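PDB 4ATF: beta-agarase B from Zobellia galactanivorans, which cleaves the beta-1,4 linkages between beta-D-galactose and 3,6-anhydro-alpha-L-galactose in agarose at random, with retention of anomeric configuration. Local coordinates for residues L130-A133 with D134-E138; D57-H60 with N61-G65; K155-S158 with Y159-K162; T192-K196 with E197-F201. The protein carries 1 engineered substitution. All coordinates share one frame; numbering follows the deposited sequence.

Interaction 1: residues L130-A133 with D134-E138. With GAL (beta-D-galactopyranose), chain E.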
loop_
_atom_site.group_PDB
_atom_site.type_symbol
_atom_site.label_atom_id
_atom_site.label_comp_id
_atom_site.label_asym_id
_atom_site.label_seq_id
_atom_site.Cartn_x
_atom_site.Cartn_y
_atom_site.Cartn_z
ATOM N N LEU A 130 0.298 -5.188 -2.077
ATOM C CA LEU A 130 0.720 -6.422 -2.787
ATOM C C LEU A 130 -0.170 -6.538 -4.009
ATOM O O LEU A 130 -1.408 -6.282 -3.905
ATOM C CB LEU A 130 0.478 -7.687 -1.932
ATOM C CG LEU A 130 1.130 -7.599 -0.536
ATOM C CD1 LEU A 130 0.749 -8.905 0.235
ATOM C CD2 LEU A 130 2.670 -7.402 -0.609
ATOM N N LEU A 131 0.388 -6.925 -5.157
ATOM C CA LEU A 131 -0.462 -6.960 -6.415
ATOM C C LEU A 131 0.005 -8.153 -7.242
ATOM O O LEU A 131 1.222 -8.266 -7.487
ATOM C CB LEU A 131 -0.281 -5.662 -7.234
ATOM C CG LEU A 131 -1.064 -5.555 -8.537
ATOM C CD1 LEU A 131 -2.550 -5.527 -8.153
ATOM C CD2 LEU A 131 -0.665 -4.241 -9.272
ATOM N N SER A 132 -0.909 -9.057 -7.665
ATOM C CA SER A 132 -0.497 -10.171 -8.511
ATOM C C SER A 132 0.039 -9.686 -9.884
ATOM O O SER A 132 -0.300 -8.589 -10.338
ATOM C CB SER A 132 -1.681 -11.182 -8.701
ATOM O OG SER A 132 -2.747 -10.530 -9.435
ATOM N N ALA A 133 0.850 -10.541 -10.538
ATOM C CA ALA A 133 1.472 -10.171 -11.801
ATOM C C ALA A 133 0.397 -9.773 -12.867
ATOM O O ALA A 133 0.620 -8.864 -13.722
ATOM C CB ALA A 133 2.391 -11.355 -12.299
ATOM N N ASP A 134 -0.769 -10.452 -12.798
ATOM C CA ASP A 134 -1.800 -10.226 -13.823
ATOM C C ASP A 134 -2.808 -9.169 -13.422
ATOM O O ASP A 134 -3.803 -8.994 -14.144
ATOM C CB ASP A 134 -2.469 -11.554 -14.235
ATOM C CG ASP A 134 -3.377 -12.132 -13.105
ATOM O OD1 ASP A 134 -3.538 -11.480 -12.022
ATOM O OD2 ASP A 134 -3.914 -13.248 -13.322
ATOM N N ASP A 135 -2.536 -8.435 -12.321
ATOM C CA ASP A 135 -3.358 -7.265 -11.852
ATOM C C ASP A 135 -4.790 -7.667 -11.409
ATOM O O ASP A 135 -5.674 -6.839 -11.374
ATOM C CB ASP A 135 -3.449 -6.192 -12.956
ATOM C CG ASP A 135 -2.087 -5.462 -13.198
ATOM O OD1 ASP A 135 -1.274 -5.437 -12.259
ATOM O OD2 ASP A 135 -1.849 -4.943 -14.294
ATOM N N THR A 136 -5.023 -8.956 -11.170
ATOM C CA THR A 136 -6.321 -9.359 -10.706
ATOM C C THR A 136 -6.550 -9.440 -9.192
ATOM O O THR A 136 -7.733 -9.526 -8.796
ATOM C CB THR A 136 -6.743 -10.708 -11.298
ATOM O OG1 THR A 136 -5.811 -11.736 -10.876
ATOM C CG2 THR A 136 -6.886 -10.598 -12.849
ATOM N N GLN A 137 -5.476 -9.511 -8.374
ATOM C CA GLN A 137 -5.636 -9.716 -6.975
ATOM C C GLN A 137 -4.643 -8.763 -6.231
ATOM O O GLN A 137 -3.485 -8.597 -6.645
ATOM C CB GLN A 137 -5.355 -11.202 -6.604
ATOM C CG GLN A 137 -6.313 -12.178 -7.302
ATOM C CD GLN A 137 -5.959 -13.651 -7.041
ATOM O OE1 GLN A 137 -6.602 -14.580 -7.605
ATOM N NE2 GLN A 137 -5.007 -13.878 -6.180
ATOM N N GLU A 138 -5.122 -8.120 -5.163
ATOM C CA GLU A 138 -4.414 -7.021 -4.489
ATOM C C GLU A 138 -4.709 -7.071 -2.987
ATOM O O GLU A 138 -5.846 -7.397 -2.597
ATOM C CB GLU A 138 -4.906 -5.643 -5.040
ATOM C CG GLU A 138 -4.111 -4.422 -4.456
ATOM C CD GLU A 138 -4.687 -3.878 -3.084
ATOM O OE1 GLU A 138 -5.832 -4.232 -2.713
ATOM O OE2 GLU A 138 -4.003 -3.073 -2.349
HETATM C C1 GAL E . -3.552 -0.798 -13.732
HETATM C C2 GAL E . -2.906 -1.785 -14.720
HETATM C C3 GAL E . -2.605 -1.085 -16.064
HETATM C C4 GAL E . -3.858 -0.353 -16.594
HETATM C C5 GAL E . -4.465 0.550 -15.501
HETATM C C6 GAL E . -5.668 1.207 -16.149
HETATM O O2 GAL E . -1.728 -2.426 -14.185
HETATM O O3 GAL E . -2.283 -2.093 -16.996
HETATM O O4 GAL E . -4.862 -1.327 -16.826
HETATM O O5 GAL E . -4.766 -0.235 -14.303
HETATM O O6 GAL E . -6.014 2.104 -15.151
HETATM O O HOH W 1 1.168 -6.067 -15.666
#
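Ser132 and Asp134 meet inside the tight end of a beta hairpin, where strand 125-132 turns back into strand 137-145. A type I turn runs from Ser132 to Asp135, closed by Asp135 N donating to Ser132 O at 3.0 Å. Ser132 OG lies between its own backbone N and carbonyl carbon (chi1 65°), which points the hydroxyl across the loop. There it donates to Asp134 OD1 at 2.9 Å, nearly along the C-O axis of the carboxylate. The same OG accepts from Gln137 N at 3.1 Å. Asp134 OD1 takes two further donors. Thr136 N comes from above the carboxylate plane and makes an Asx turn. Thr136 OG1 reaches Asp134 OD1 at 2.6 Å, on the syn side but tilted out of the carboxylate plane. Three donors on one oxygen should hold the carboxylate against rotation, and its OD2 forms a salt bridge with Lys253. The strands then pair through Ser132 N and Gln137 O at 2.8 Å.

Leu131 and Glu138 form a non-hydrogen-bonded antiparallel pair, with both side chains on the sheet face that lines the glycan pocket. They cross at about a right angle, Leu131 CD1 lying 3.9 Å from Glu138 CB. Glu138 is probably the catalytic nucleophile, as in other GH16 enzymes. The other branch of Leu131 reaches toward the turn, with CD2 3.3 Å from Asp135 OD1. That oxygen is hydrogen-bonded to His60. The second oxygen of this substrate-binding carboxylate, Asp135 OD2, receives a hydrogen bond from GAL O2 at 2.5 Å.

Interaction 2: residues D57-H60 with N61-G65. With GAL (beta-D-galactopyranose), chain E; AAL (3,6-anhydro-alpha-L-galactopyranose), chain B; AAL (3,6-anhydro-alpha-L-galactopyranose), chain C.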
loop_
_atom_site.group_PDB
_atom_site.type_symbol
_atom_site.label_atom_id
_atom_site.label_comp_id
_atom_site.label_asym_id
_atom_site.label_seq_id
_atom_site.Cartn_x
_atom_site.Cartn_y
_atom_site.Cartn_z
ATOM N N ASP A 57 12.814 0.545 -9.471
ATOM C CA ASP A 57 12.269 1.850 -9.018
ATOM C C ASP A 57 11.148 2.337 -9.939
ATOM O O ASP A 57 11.033 3.534 -10.267
ATOM C CB ASP A 57 13.359 2.939 -8.790
ATOM C CG ASP A 57 14.307 3.147 -10.029
ATOM O OD1 ASP A 57 14.219 2.363 -11.046
ATOM O OD2 ASP A 57 15.159 4.107 -9.971
ATOM N N PHE A 58 10.242 1.401 -10.283
ATOM C CA PHE A 58 9.034 1.782 -11.031
ATOM C C PHE A 58 7.898 0.868 -10.643
ATOM O O PHE A 58 8.102 -0.094 -9.887
ATOM C CB PHE A 58 9.265 1.770 -12.570
ATOM C CG PHE A 58 8.307 2.721 -13.317
ATOM C CD1 PHE A 58 8.474 4.093 -13.224
ATOM C CD2 PHE A 58 7.208 2.226 -14.044
ATOM C CE1 PHE A 58 7.599 5.029 -13.862
ATOM C CE2 PHE A 58 6.301 3.137 -14.682
ATOM C CZ PHE A 58 6.501 4.550 -14.574
ATOM N N TYR A 59 6.707 1.180 -11.141
ATOM C CA TYR A 59 5.557 0.253 -11.106
ATOM C C TYR A 59 5.853 -1.012 -11.935
ATOM O O TYR A 59 6.836 -1.060 -12.626
ATOM C CB TYR A 59 4.329 0.998 -11.601
ATOM C CG TYR A 59 3.031 0.209 -11.598
ATOM C CD1 TYR A 59 2.376 -0.133 -10.368
ATOM C CD2 TYR A 59 2.371 -0.078 -12.814
ATOM C CE1 TYR A 59 1.092 -0.822 -10.381
ATOM C CE2 TYR A 59 1.112 -0.785 -12.820
ATOM C CZ TYR A 59 0.502 -1.137 -11.612
ATOM O OH TYR A 59 -0.719 -1.817 -11.647
ATOM N N HIS A 60 5.028 -2.062 -11.833
ATOM C CA HIS A 60 5.453 -3.333 -12.427
ATOM C C HIS A 60 5.161 -3.440 -13.931
ATOM O O HIS A 60 5.447 -4.449 -14.517
ATOM C CB HIS A 60 5.024 -4.556 -11.617
ATOM C CG HIS A 60 3.557 -4.900 -11.675
ATOM N ND1 HIS A 60 3.043 -6.027 -11.046
ATOM C CD2 HIS A 60 2.495 -4.266 -12.244
ATOM C CE1 HIS A 60 1.734 -6.081 -11.255
ATOM N NE2 HIS A 60 1.373 -5.023 -11.974
ATOM N N ASN A 61 4.605 -2.388 -14.540
ATOM C CA ASN A 61 4.551 -2.298 -15.994
ATOM C C ASN A 61 4.647 -0.826 -16.308
ATOM O O ASN A 61 4.858 -0.038 -15.395
ATOM C CB ASN A 61 3.252 -2.921 -16.575
ATOM C CG ASN A 61 1.979 -2.288 -16.008
ATOM O OD1 ASN A 61 1.811 -1.074 -16.021
ATOM N ND2 ASN A 61 1.044 -3.134 -15.523
ATOM N N ALA A 62 4.483 -0.438 -17.567
ATOM C CA ALA A 62 4.735 0.972 -17.961
ATOM C C ALA A 62 3.672 1.945 -17.541
ATOM O O ALA A 62 3.861 3.159 -17.689
ATOM C CB ALA A 62 4.952 1.084 -19.503
ATOM N N TRP A 63 2.562 1.480 -16.970
ATOM C CA TRP A 63 1.525 2.471 -16.584
ATOM C C TRP A 63 2.097 3.485 -15.569
ATOM O O TRP A 63 2.768 3.050 -14.599
ATOM C CB TRP A 63 0.349 1.751 -15.941
ATOM C CG TRP A 63 -0.855 2.603 -15.583
ATOM C CD1 TRP A 63 -1.605 3.372 -16.397
ATOM C CD2 TRP A 63 -1.456 2.656 -14.292
ATOM N NE1 TRP A 63 -2.655 3.930 -15.689
ATOM C CE2 TRP A 63 -2.602 3.477 -14.396
ATOM C CE3 TRP A 63 -1.184 1.993 -13.069
ATOM C CZ2 TRP A 63 -3.467 3.712 -13.309
ATOM C CZ3 TRP A 63 -2.052 2.259 -11.927
ATOM C CH2 TRP A 63 -3.147 3.106 -12.061
ATOM N N ALA A 64 1.783 4.777 -15.752
ATOM C CA ALA A 64 2.365 5.832 -14.922
ATOM C C ALA A 64 1.523 6.211 -13.690
ATOM O O ALA A 64 1.894 7.129 -12.912
ATOM C CB ALA A 64 2.662 7.102 -15.795
ATOM N N GLY A 65 0.377 5.537 -13.513
ATOM C CA GLY A 65 -0.386 5.737 -12.321
ATOM C C GLY A 65 -1.737 6.431 -12.519
ATOM O O GLY A 65 -2.088 6.887 -13.604
HETATM C C1 GAL E . -3.552 -0.798 -13.732
HETATM C C2 GAL E . -2.906 -1.785 -14.720
HETATM C C3 GAL E . -2.605 -1.085 -16.064
HETATM C C4 GAL E . -3.858 -0.353 -16.594
HETATM C C5 GAL E . -4.465 0.550 -15.501
HETATM C C6 GAL E . -5.668 1.207 -16.149
HETATM O O2 GAL E . -1.728 -2.426 -14.185
HETATM O O3 GAL E . -2.283 -2.093 -16.996
HETATM O O4 GAL E . -4.862 -1.327 -16.826
HETATM O O5 GAL E . -4.766 -0.235 -14.303
HETATM O O6 GAL E . -6.014 2.104 -15.151
HETATM C C1 AAL B . -1.263 -1.777 -17.903
HETATM C C2 AAL B . -0.743 -3.121 -18.527
HETATM C C3 AAL B . 0.127 -2.784 -19.744
HETATM C C4 AAL B . -0.635 -1.968 -20.732
HETATM C C5 AAL B . -0.769 -0.639 -20.025
HETATM C C6 AAL B . 0.730 -0.465 -19.728
HETATM O O2 AAL B . -1.816 -3.961 -18.967
HETATM O O3 AAL B . 1.137 -1.825 -19.348
HETATM O O4 AAL B . -0.154 -1.863 -22.038
HETATM O O5 AAL B . -1.678 -0.752 -18.901
HETATM C C1 AAL C . -5.374 -0.559 -8.713
HETATM C C2 AAL C . -6.260 -0.153 -9.928
HETATM C C3 AAL C . -5.822 -1.017 -11.156
HETATM C C4 AAL C . -4.378 -0.985 -11.501
HETATM C C5 AAL C . -3.757 -1.571 -10.253
HETATM C C6 AAL C . -4.609 -2.869 -10.165
HETATM O O2 AAL C . -6.070 1.231 -10.211
HETATM O O3 AAL C . -5.872 -2.443 -10.774
HETATM O O4 AAL C . -3.916 -1.640 -12.648
HETATM O O5 AAL C . -3.938 -0.758 -9.061
#
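GAL O2 is gripped by two side chains of this loop, Tyr59 and Asn61, and in turn donates to Asp135. Tyr59 OH donates to GAL O2 at 2.8 Å, and Asn61 ND2 gives GAL O2 a nearly straight bond of 3.2 Å. The two side chains run side by side and point the same way, with ring and amide planes 82° apart. Asn61 OD1 sits at the edge of the tyrosine ring, in its plane, 3.3 Å from Tyr59 CE2. Asn61 OD1 accepts from Trp63 N at 2.8 Å, in the carbonyl plane. This Asx turn fixes the amide so that ND2 faces the sugar.

Trp63 turns an edge to the face of Tyr59, a T-shaped pair with planes at 65°. Its CG is anti to the backbone N (chi1 -175°), which carries the indole out beneath the galactose. GAL C5 lies 3.6 Å above the indole plane, over its centre. The opposite face is covered by Gly65 N. A leucine in place of Trp63 would probably leave the galactose without its flat support and the Tyr59 face without its edge partner.

His60 CD2 lies 3.7 Å above the Tyr59 ring plane, offset toward the rim. The imidazole is held by a hydrogen bond from His60 ND1 to Asp256. Tyr59, Asn61 and Trp63 line the agarose-binding cleft, with an aromatic platform under one sugar as in many carbohydrate-binding sites.

Interaction 3: residues K155-S158 with Y159-K162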
loop_
_atom_site.group_PDB
_atom_site.type_symbol
_atom_site.label_atom_id
_atom_site.label_comp_id
_atom_site.label_asym_id
_atom_site.label_seq_id
_atom_site.Cartn_x
_atom_site.Cartn_y
_atom_site.Cartn_z
ATOM N N LYS A 155 -10.440 22.859 3.719
ATOM C CA LYS A 155 -10.989 22.205 4.944
ATOM C C LYS A 155 -9.990 21.447 5.814
ATOM O O LYS A 155 -9.011 20.874 5.320
ATOM C CB LYS A 155 -12.299 21.367 4.687
ATOM C CG LYS A 155 -12.279 20.344 3.594
ATOM C CD LYS A 155 -13.431 19.286 3.629
ATOM C CE LYS A 155 -14.743 19.776 3.083
ATOM N NZ LYS A 155 -15.728 18.693 2.937
ATOM N N ASP A 156 -10.269 21.438 7.112
ATOM C CA ASP A 156 -9.664 20.492 8.046
ATOM C C ASP A 156 -9.774 19.078 7.475
ATOM O O ASP A 156 -10.868 18.680 7.005
ATOM C CB ASP A 156 -10.395 20.635 9.386
ATOM C CG ASP A 156 -9.822 19.779 10.498
ATOM O OD1 ASP A 156 -9.501 18.669 10.273
ATOM O OD2 ASP A 156 -9.816 20.207 11.663
ATOM N N HIS A 157 -8.673 18.302 7.478
ATOM C CA HIS A 157 -8.628 17.017 6.755
ATOM C C HIS A 157 -8.567 15.844 7.792
ATOM O O HIS A 157 -8.212 14.724 7.483
ATOM C CB HIS A 157 -7.510 17.117 5.648
ATOM C CG HIS A 157 -7.306 15.891 4.799
ATOM N ND1 HIS A 157 -7.970 15.658 3.609
ATOM C CD2 HIS A 157 -6.418 14.886 4.929
ATOM C CE1 HIS A 157 -7.517 14.544 3.065
ATOM N NE2 HIS A 157 -6.584 14.058 3.850
ATOM N N SER A 158 -8.997 16.123 9.029
ATOM C CA SER A 158 -8.777 15.172 10.104
ATOM C C SER A 158 -9.724 13.953 9.918
ATOM O O SER A 158 -9.504 12.857 10.481
ATOM C CB SER A 158 -8.882 15.890 11.492
ATOM O OG SER A 158 -10.241 16.203 11.712
ATOM N N TYR A 159 -10.758 14.100 9.082
ATOM C CA TYR A 159 -11.549 12.900 8.719
ATOM C C TYR A 159 -10.667 11.781 8.161
ATOM O O TYR A 159 -10.864 10.576 8.479
ATOM C CB TYR A 159 -12.605 13.252 7.690
ATOM C CG TYR A 159 -13.455 12.047 7.323
ATOM C CD1 TYR A 159 -14.608 11.720 8.098
ATOM C CD2 TYR A 159 -13.129 11.235 6.228
ATOM C CE1 TYR A 159 -15.433 10.613 7.764
ATOM C CE2 TYR A 159 -13.935 10.116 5.895
ATOM C CZ TYR A 159 -15.116 9.827 6.674
ATOM O OH TYR A 159 -15.930 8.728 6.369
ATOM N N PHE A 160 -9.727 12.178 7.308
ATOM C CA PHE A 160 -8.707 11.273 6.783
ATOM C C PHE A 160 -7.418 11.112 7.601
ATOM O O PHE A 160 -6.825 9.985 7.618
ATOM C CB PHE A 160 -8.357 11.735 5.364
ATOM C CG PHE A 160 -9.484 11.495 4.395
ATOM C CD1 PHE A 160 -9.791 10.180 3.986
ATOM C CD2 PHE A 160 -10.308 12.550 3.960
ATOM C CE1 PHE A 160 -10.872 9.943 3.057
ATOM C CE2 PHE A 160 -11.411 12.304 3.051
ATOM C CZ PHE A 160 -11.666 11.002 2.595
ATOM N N SER A 161 -6.952 12.185 8.243
ATOM C CA SER A 161 -5.610 12.144 8.920
ATOM C C SER A 161 -5.629 11.107 10.076
ATOM O O SER A 161 -4.577 10.619 10.500
ATOM C CB SER A 161 -5.229 13.506 9.490
ATOM O OG SER A 161 -5.936 13.716 10.672
ATOM N N LYS A 162 -6.844 10.776 10.567
ATOM C CA LYS A 162 -6.992 9.831 11.687
ATOM C C LYS A 162 -7.372 8.426 11.203
ATOM O O LYS A 162 -7.668 7.569 12.002
ATOM C CB LYS A 162 -7.961 10.360 12.724
ATOM C CG LYS A 162 -7.423 11.690 13.409
ATOM C CD LYS A 162 -8.458 12.266 14.386
ATOM C CE LYS A 162 -7.793 13.391 15.139
ATOM N NZ LYS A 162 -8.759 14.225 15.855
HETATM O O HOH W 2 -12.140 16.444 7.909
#
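His157 and Ser161 are joined by the main backbone bond of this short helical turn. Ser161 N donates to His157 O at 2.9 Å, in the carbonyl plane. His157 stands at the N-cap position. Weaker bonds run from Phe160 N to the same oxygen and from Lys162 N to Ser158 O.

Polar side-chain bonds fasten the approach to the helix. Asp156 OD1 accepts from Ser158 N at 2.9 Å, giving an Asx turn. Ser158 OG, set between backbone N and carbonyl carbon (chi1 72°), turns back and donates to that oxygen, syn but tilted out of plane. A water bridges Asp156 O to Tyr159 N, accepting from the latter at 3.0 Å.

The rest is ring packing. Phe160 CB lies over one face of the His157 imidazole. The two rings are near parallel, at 28°, but slid apart so that they barely overlap. Tyr159 CD2 sits 3.7 Å above the Phe160 ring plane, over its centre. Arg267 makes a cation-pi contact with Phe160, and Tyr279 meets His157 edge-to-face. Tyr159 and Phe160 both touch the bound sugar chain. An Asx turn thus leads into a short helix that presents two aromatic residues to the glycan pocket.

Interaction 4: residues T192-K196 with E197-F201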
loop_
_atom_site.group_PDB
_atom_site.type_symbol
_atom_site.label_atom_id
_atom_site.label_comp_id
_atom_site.label_asym_id
_atom_site.label_seq_id
_atom_site.Cartn_x
_atom_site.Cartn_y
_atom_site.Cartn_z
ATOM N N THR A 192 -5.295 8.241 16.938
ATOM C CA THR A 192 -3.951 8.537 16.388
ATOM C C THR A 192 -3.979 9.349 15.081
ATOM O O THR A 192 -4.766 9.015 14.168
ATOM C CB THR A 192 -3.224 7.207 16.079
ATOM O OG1 THR A 192 -3.236 6.444 17.277
ATOM C CG2 THR A 192 -1.776 7.440 15.665
ATOM N N VAL A 193 -3.122 10.375 14.997
ATOM C CA VAL A 193 -2.943 11.155 13.768
ATOM C C VAL A 193 -1.699 10.535 13.174
ATOM O O VAL A 193 -0.603 10.738 13.702
ATOM C CB VAL A 193 -2.712 12.709 14.021
ATOM C CG1 VAL A 193 -2.435 13.401 12.693
ATOM C CG2 VAL A 193 -3.969 13.397 14.657
ATOM N N TRP A 194 -1.882 9.790 12.088
ATOM C CA TRP A 194 -0.883 8.876 11.531
ATOM C C TRP A 194 0.386 9.627 11.087
ATOM O O TRP A 194 1.493 9.062 11.218
ATOM C CB TRP A 194 -1.484 8.001 10.391
ATOM C CG TRP A 194 -2.613 7.191 11.009
ATOM C CD1 TRP A 194 -3.929 7.432 10.861
ATOM C CD2 TRP A 194 -2.494 6.114 11.965
ATOM N NE1 TRP A 194 -4.661 6.575 11.648
ATOM C CE2 TRP A 194 -3.813 5.762 12.352
ATOM C CE3 TRP A 194 -1.404 5.439 12.547
ATOM C CZ2 TRP A 194 -4.097 4.746 13.274
ATOM C CZ3 TRP A 194 -1.667 4.416 13.467
ATOM C CH2 TRP A 194 -3.018 4.060 13.811
ATOM N N ASN A 195 0.216 10.884 10.618
ATOM C CA ASN A 195 1.366 11.617 10.046
ATOM C C ASN A 195 2.444 12.050 11.119
ATOM O O ASN A 195 3.555 12.501 10.764
ATOM C CB ASN A 195 0.921 12.793 9.168
ATOM C CG ASN A 195 0.352 13.958 9.974
ATOM O OD1 ASN A 195 -0.649 14.588 9.571
ATOM N ND2 ASN A 195 0.992 14.282 11.072
ATOM N N LYS A 196 2.149 11.857 12.411
ATOM C CA LYS A 196 3.030 12.395 13.444
ATOM C C LYS A 196 4.216 11.475 13.734
ATOM O O LYS A 196 5.224 11.970 14.219
ATOM C CB LYS A 196 2.262 12.683 14.741
ATOM C CG LYS A 196 1.222 13.819 14.601
ATOM C CD LYS A 196 0.670 14.224 15.943
ATOM C CE LYS A 196 0.304 15.730 15.919
ATOM N NZ LYS A 196 -1.000 15.922 15.425
ATOM N N GLU A 197 4.104 10.169 13.469
ATOM C CA GLU A 197 5.145 9.200 13.934
ATOM C C GLU A 197 5.268 8.030 12.991
ATOM O O GLU A 197 4.371 7.803 12.204
ATOM C CB GLU A 197 4.825 8.629 15.360
ATOM C CG GLU A 197 4.599 9.631 16.433
ATOM C CD GLU A 197 5.823 10.343 16.919
ATOM O OE1 GLU A 197 6.979 10.041 16.524
ATOM O OE2 GLU A 197 5.628 11.207 17.774
ATOM N N PHE A 198 6.398 7.327 13.032
ATOM C CA PHE A 198 6.440 5.994 12.447
ATOM C C PHE A 198 5.542 5.035 13.185
ATOM O O PHE A 198 5.529 5.008 14.435
ATOM C CB PHE A 198 7.901 5.437 12.438
ATOM C CG PHE A 198 8.770 6.111 11.371
ATOM C CD1 PHE A 198 9.433 7.345 11.669
ATOM C CD2 PHE A 198 8.884 5.566 10.073
ATOM C CE1 PHE A 198 10.194 8.026 10.702
ATOM C CE2 PHE A 198 9.677 6.216 9.126
ATOM C CZ PHE A 198 10.304 7.449 9.417
ATOM N N HIS A 199 4.835 4.202 12.428
ATOM C CA HIS A 199 4.056 3.102 13.003
ATOM C C HIS A 199 4.336 1.829 12.206
ATOM O O HIS A 199 4.877 1.846 11.062
ATOM C CB HIS A 199 2.538 3.445 12.914
ATOM C CG HIS A 199 2.134 4.604 13.784
ATOM N ND1 HIS A 199 1.781 4.458 15.116
ATOM C CD2 HIS A 199 2.035 5.920 13.522
ATOM C CE1 HIS A 199 1.491 5.639 15.636
ATOM N NE2 HIS A 199 1.632 6.548 14.683
ATOM N N ARG A 200 3.952 0.707 12.783
ATOM C CA ARG A 200 4.150 -0.589 12.128
ATOM C C ARG A 200 2.817 -1.071 11.581
ATOM O O ARG A 200 1.889 -1.321 12.367
ATOM C CB ARG A 200 4.649 -1.619 13.163
ATOM C CG ARG A 200 6.129 -1.433 13.565
ATOM C CD ARG A 200 6.656 -2.746 14.088
ATOM N NE ARG A 200 6.221 -2.904 15.373
ATOM C CZ ARG A 200 5.671 -3.947 15.974
ATOM N NH1 ARG A 200 5.281 -5.127 15.413
ATOM N NH2 ARG A 200 5.479 -3.686 17.229
ATOM N N PHE A 201 2.722 -1.249 10.267
ATOM C CA PHE A 201 1.528 -1.734 9.613
ATOM C C PHE A 201 1.839 -3.110 8.989
ATOM O O PHE A 201 2.725 -3.204 8.133
ATOM C CB PHE A 201 1.146 -0.735 8.486
ATOM C CG PHE A 201 0.972 0.671 8.971
ATOM C CD1 PHE A 201 -0.218 1.066 9.567
ATOM C CD2 PHE A 201 2.014 1.584 8.861
ATOM C CE1 PHE A 201 -0.421 2.396 10.039
ATOM C CE2 PHE A 201 1.897 2.929 9.304
ATOM C CZ PHE A 201 0.640 3.380 9.883
HETATM O O HOH W 3 1.331 9.140 15.001
#
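An aromatic cluster of Trp194, His199 and Phe201 joins the 3-10 turn 194-196 to the start of strand 199-207. The turn is closed by Lys196 N donating to Val193 O at 3.2 Å. Trp194 and His199 cross at about a right angle and form a T-shaped pair. The indole edge points at the imidazole face, with planes at 72°. Trp194 CZ3 lies 3.7 Å above the His199 ring plane, over its centre. Trp194 CG is anti to its carbonyl carbon (chi1 -61°), and this brings the six-membered ring back toward the strand. There Trp194 CE3 also meets the edge of Phe201, 3.9 Å from its CZ. That pair is oblique, with planes at 59°.

Thr192 adds a methyl to the group. Its CG2 lies 3.7 Å from His199 NE2, the two side chains coming from opposite directions. The same methyl covers one face of the indole near the rim.

Both imidazole nitrogens have partners. His199 ND1 is hydrogen-bonded to Asp216. His199 NE2 is 2.6 Å from the oxygen of water 3, which lies at the ring edge and donates to Val193 O at 2.8 Å. Together they should fix the rotation of the ring. With His199 replaced by an alanine, the Trp194 edge would probably lose the flat face it points at, and Asp216 and the water their ring partner.

Trp194 NE1 is hydrogen-bonded to Lys162 O, and Val164 packs on both Trp194 and Phe201. The arrangement is a small aromatic cluster where a loop enters a strand of the GH16 beta-sandwich.

In the fold
Along the chain the order is interaction 2, 1, 3 and 4. Each is one unbroken stretch, closed before the next opens, so none nests or crosses. Interaction 2 shapes the loop between strands 55-56 and 69-71. Interaction 1 closes the hairpin of strands 125-132 and 137-145 and meets that loop through Asp135 OD1 and His60 NE2 at 2.7 Å, and both reach the same galactose. Interaction 3 runs from strand 155-156 into helix 158-161, about 30 Å from interaction 1, centre to centre. Interaction 4 leads into strand 199-207 and touches interaction 3, with Ser161 O 3.2 Å from Trp194 N. Two touching pairs thus lie well apart: 1 with 2, and 3 with 4.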